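Local coordinates for computational designed protein based on evolution (Synthetic construct, PDB 6JCC), which is of unknown function but was computationally designed, probably with the six-helix fold of caspase recruitment domains, at residues 13-18 with 88-93. Numbering follows the deposited sequence.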
ATOM      1  N   LEU A  13       4.431   5.510   5.304  1.00 10.01           N
ATOM      2  CA  LEU A  13       3.129   5.835   5.885  1.00  9.83           C
ATOM      3  C   LEU A  13       2.474   7.045   5.215  1.00 10.60           C
ATOM      4  O   LEU A  13       1.278   7.022   4.946  1.00 10.79           O
ATOM      5  CB  LEU A  13       3.253   6.073   7.391  1.00  9.74           C
ATOM      6  CG  LEU A  13       3.484   4.825   8.238  1.00  9.82           C
ATOM      7  CD1 LEU A  13       3.865   5.231   9.650  1.00  9.91           C
ATOM      8  CD2 LEU A  13       2.255   3.929   8.255  1.00  9.72           C
ATOM      9  N   GLU A  14       3.259   8.082   4.939  1.00 11.90           N
ATOM     10  CA  GLU A  14       2.763   9.283   4.263  1.00 13.54           C
ATOM     11  C   GLU A  14       2.273   8.983   2.846  1.00 13.03           C
ATOM     12  O   GLU A  14       1.242   9.497   2.428  1.00 12.89           O
ATOM     13  CB  GLU A  14       3.855  10.357   4.215  1.00 15.14           C
ATOM     14  N   ILE A  15       3.016   8.151   2.123  1.00 12.16           N
ATOM     15  CA  ILE A  15       2.654   7.772   0.754  1.00 12.20           C
ATOM     16  C   ILE A  15       1.387   6.929   0.732  1.00 10.97           C
ATOM     17  O   ILE A  15       0.520   7.151  -0.103  1.00 11.23           O
ATOM     18  CB  ILE A  15       3.810   7.043   0.041  1.00 13.91           C
ATOM     19  CG1 ILE A  15       4.971   8.015  -0.148  1.00 15.76           C
ATOM     20  CG2 ILE A  15       3.384   6.518  -1.326  1.00 14.00           C
ATOM     21  CD1 ILE A  15       6.315   7.349  -0.152  1.00 17.73           C
ATOM     22  N   LEU A  16       1.284   5.969   1.646  1.00 10.11           N
ATOM     23  CA  LEU A  16       0.070   5.158   1.763  1.00  9.70           C
ATOM     24  C   LEU A  16      -1.149   6.024   2.083  1.00  9.73           C
ATOM     25  O   LEU A  16      -2.201   5.851   1.478  1.00 10.19           O
ATOM     26  CB  LEU A  16       0.237   4.059   2.816  1.00  9.91           C
ATOM     27  CG  LEU A  16       1.222   2.934   2.478  1.00 10.06           C
ATOM     28  CD1 LEU A  16       1.484   2.071   3.701  1.00 10.65           C
ATOM     29  CD2 LEU A  16       0.738   2.076   1.318  1.00  9.95           C
ATOM     30  N   ALA A  17      -0.992   6.973   3.004  1.00  9.81           N
ATOM     31  CA  ALA A  17      -2.066   7.924   3.327  1.00 10.01           C
ATOM     32  C   ALA A  17      -2.462   8.791   2.128  1.00 10.85           C
ATOM     33  O   ALA A  17      -3.646   9.034   1.902  1.00 11.25           O
ATOM     34  CB  ALA A  17      -1.666   8.804   4.504  1.00  9.88           C
ATOM     35  N   GLU A  18      -1.472   9.245   1.365  1.00 11.77           N
ATOM     36  CA  GLU A  18      -1.718  10.050   0.168  1.00 13.48           C
ATOM     37  C   GLU A  18      -2.445   9.255  -0.918  1.00 12.73           C
ATOM     38  O   GLU A  18      -3.354   9.777  -1.561  1.00 12.55           O
ATOM     39  CB  GLU A  18      -0.409  10.638  -0.365  1.00 16.17           C
ATOM     40  CG  GLU A  18      -0.578  11.575  -1.553  1.00 19.80           C
ATOM     41  CD  GLU A  18       0.700  12.309  -1.927  1.00 22.36           C
ATOM     42  OE1 GLU A  18       1.764  12.027  -1.339  1.00 22.88           O
ATOM     43  OE2 GLU A  18       0.636  13.163  -2.833  1.00 24.89           O
ATOM     44  N   ASP A  88       6.119   5.882  -8.155  1.00 11.26           N
ATOM     45  CA  ASP A  88       7.566   6.063  -8.008  1.00 11.49           C
ATOM     46  C   ASP A  88       7.982   6.229  -6.554  1.00 12.29           C
ATOM     47  O   ASP A  88       8.978   5.646  -6.133  1.00 13.11           O
ATOM     48  CB  ASP A  88       8.054   7.273  -8.808  1.00 12.32           C
ATOM     49  CG  ASP A  88       7.951   7.071 -10.301  1.00 13.30           C
ATOM     50  OD1 ASP A  88       7.956   5.922 -10.774  1.00 14.30           O
ATOM     51  OD2 ASP A  88       7.877   8.087 -11.008  1.00 15.18           O
ATOM     52  N   LYS A  89       7.235   7.034  -5.807  1.00 13.17           N
ATOM     53  CA  LYS A  89       7.505   7.245  -4.379  1.00 14.57           C
ATOM     54  C   LYS A  89       7.321   5.961  -3.577  1.00 14.05           C
ATOM     55  O   LYS A  89       8.134   5.651  -2.706  1.00 14.90           O
ATOM     56  CB  LYS A  89       6.611   8.346  -3.802  1.00 17.73           C
ATOM     57  CG  LYS A  89       7.004   9.746  -4.235  1.00 21.95           C
ATOM     58  CD  LYS A  89       5.947  10.764  -3.842  1.00 27.63           C
ATOM     59  CE  LYS A  89       6.379  12.188  -4.161  1.00 33.31           C
ATOM     60  NZ  LYS A  89       6.650  12.411  -5.609  1.00 36.53           N
ATOM     61  N   LEU A  90       6.260   5.216  -3.873  1.00 13.54           N
ATOM     62  CA  LEU A  90       6.005   3.960  -3.173  1.00 13.43           C
ATOM     63  C   LEU A  90       7.103   2.930  -3.430  1.00 14.16           C
ATOM     64  O   LEU A  90       7.592   2.306  -2.490  1.00 14.08           O
ATOM     65  CB  LEU A  90       4.648   3.380  -3.556  1.00 13.41           C
ATOM     66  CG  LEU A  90       4.220   2.139  -2.771  1.00 14.02           C
ATOM     67  CD1 LEU A  90       4.130   2.389  -1.272  1.00 14.19           C
ATOM     68  CD2 LEU A  90       2.884   1.693  -3.297  1.00 14.52           C
ATOM     69  N   LYS A  91       7.490   2.765  -4.694  1.00 15.52           N
ATOM     70  CA  LYS A  91       8.587   1.860  -5.065  1.00 17.40           C
ATOM     71  C   LYS A  91       9.899   2.203  -4.343  1.00 18.31           C
ATOM     72  O   LYS A  91      10.640   1.305  -3.937  1.00 19.68           O
ATOM     73  CB  LYS A  91       8.801   1.866  -6.585  1.00 18.59           C
ATOM     74  N   LYS A  92      10.163   3.501  -4.181  1.00 19.04           N
ATOM     75  CA  LYS A  92      11.363   3.995  -3.493  1.00 21.13           C
ATOM     76  C   LYS A  92      11.408   3.579  -2.023  1.00 20.36           C
ATOM     77  O   LYS A  92      12.440   3.100  -1.546  1.00 20.35           O
ATOM     78  CB  LYS A  92      11.436   5.526  -3.598  1.00 24.10           C
ATOM     79  CG  LYS A  92      12.701   6.167  -3.039  1.00 28.07           C
ATOM     80  CD  LYS A  92      12.558   7.680  -3.002  1.00 33.23           C
ATOM     81  CE  LYS A  92      13.881   8.372  -2.724  1.00 38.17           C
ATOM     82  NZ  LYS A  92      13.705   9.843  -2.558  1.00 41.90           N
ATOM     83  N   TYR A  93      10.296   3.767  -1.313  1.00 19.40           N
ATOM     84  CA  TYR A  93      10.249   3.548   0.140  1.00 19.73           C
ATOM     85  C   TYR A  93       9.762   2.164   0.585  1.00 18.33           C
ATOM     86  O   TYR A  93       9.844   1.847   1.775  1.00 18.87           O
ATOM     87  CB  TYR A  93       9.428   4.654   0.807  1.00 21.24           C
ATOM     88  CG  TYR A  93      10.102   6.006   0.708  1.00 23.88           C
ATOM     89  CD1 TYR A  93      11.238   6.298   1.463  1.00 25.50           C
ATOM     90  CD2 TYR A  93       9.620   6.986  -0.154  1.00 25.25           C
ATOM     91  CE1 TYR A  93      11.866   7.533   1.368  1.00 27.71           C
ATOM     92  CE2 TYR A  93      10.232   8.226  -0.252  1.00 27.89           C
ATOM     93  CZ  TYR A  93      11.357   8.495   0.506  1.00 28.88           C
ATOM     94  OH  TYR A  93      11.969   9.722   0.406  1.00 30.04           O
TER
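Lys-89 meets Ile-15 with the root of its side chain: its CB lies 3.8 Å from Ile-15 CD1, and the aliphatic chain then leads away, carrying the ammonium off the apolar patch. A lysine suits this edge, since its methylenes can cover a hydrophobic neighbour while its charge stays outside; Glu-18, one turn on from Ile-15, may add a mild long-range attraction, its OE1 standing 6.5 Å from Lys-89 NZ. The beta-branched isoleucine fills two directions at once: its CG1-CD1 arm reaches Lys-89 and Tyr-93, while its CG2 methyl lies on Leu-90, 4.1 Å from CB. The CA atoms of Ile-15 and Leu-90, 6.4 Å apart, are the nearest pair across the two segments. With CG anti to the backbone N (chi1 -174°), Leu-90 brings CD1 round to within 4.3 Å of Leu-16 CD2, and it continues inward to Leu-74 and Leu-78 of helix 68-80, as a branched, wholly apolar residue can. Lys-92 lays its CG over one face of the Tyr-93 ring. Ile-15 CD1 comes obliquely to that ring, 3.3 Å from Tyr-93 CD2; the broad aromatic offers the methyl a surface and also stacks with Phe-11. Replacing Ile-15 with an alanine is likely to leave Tyr-93 and the Lys-89 methylenes without their shared apolar partner and to open a gap beside Leu-90. No hydrogen bond joins the segments, whose axes run roughly antiparallel, at 150°. Such packing of the first helix, 6-22, against the last, 84-93, closes the six-helix bundle characteristic of the death-fold superfamily, to which caspase recruitment domains belong.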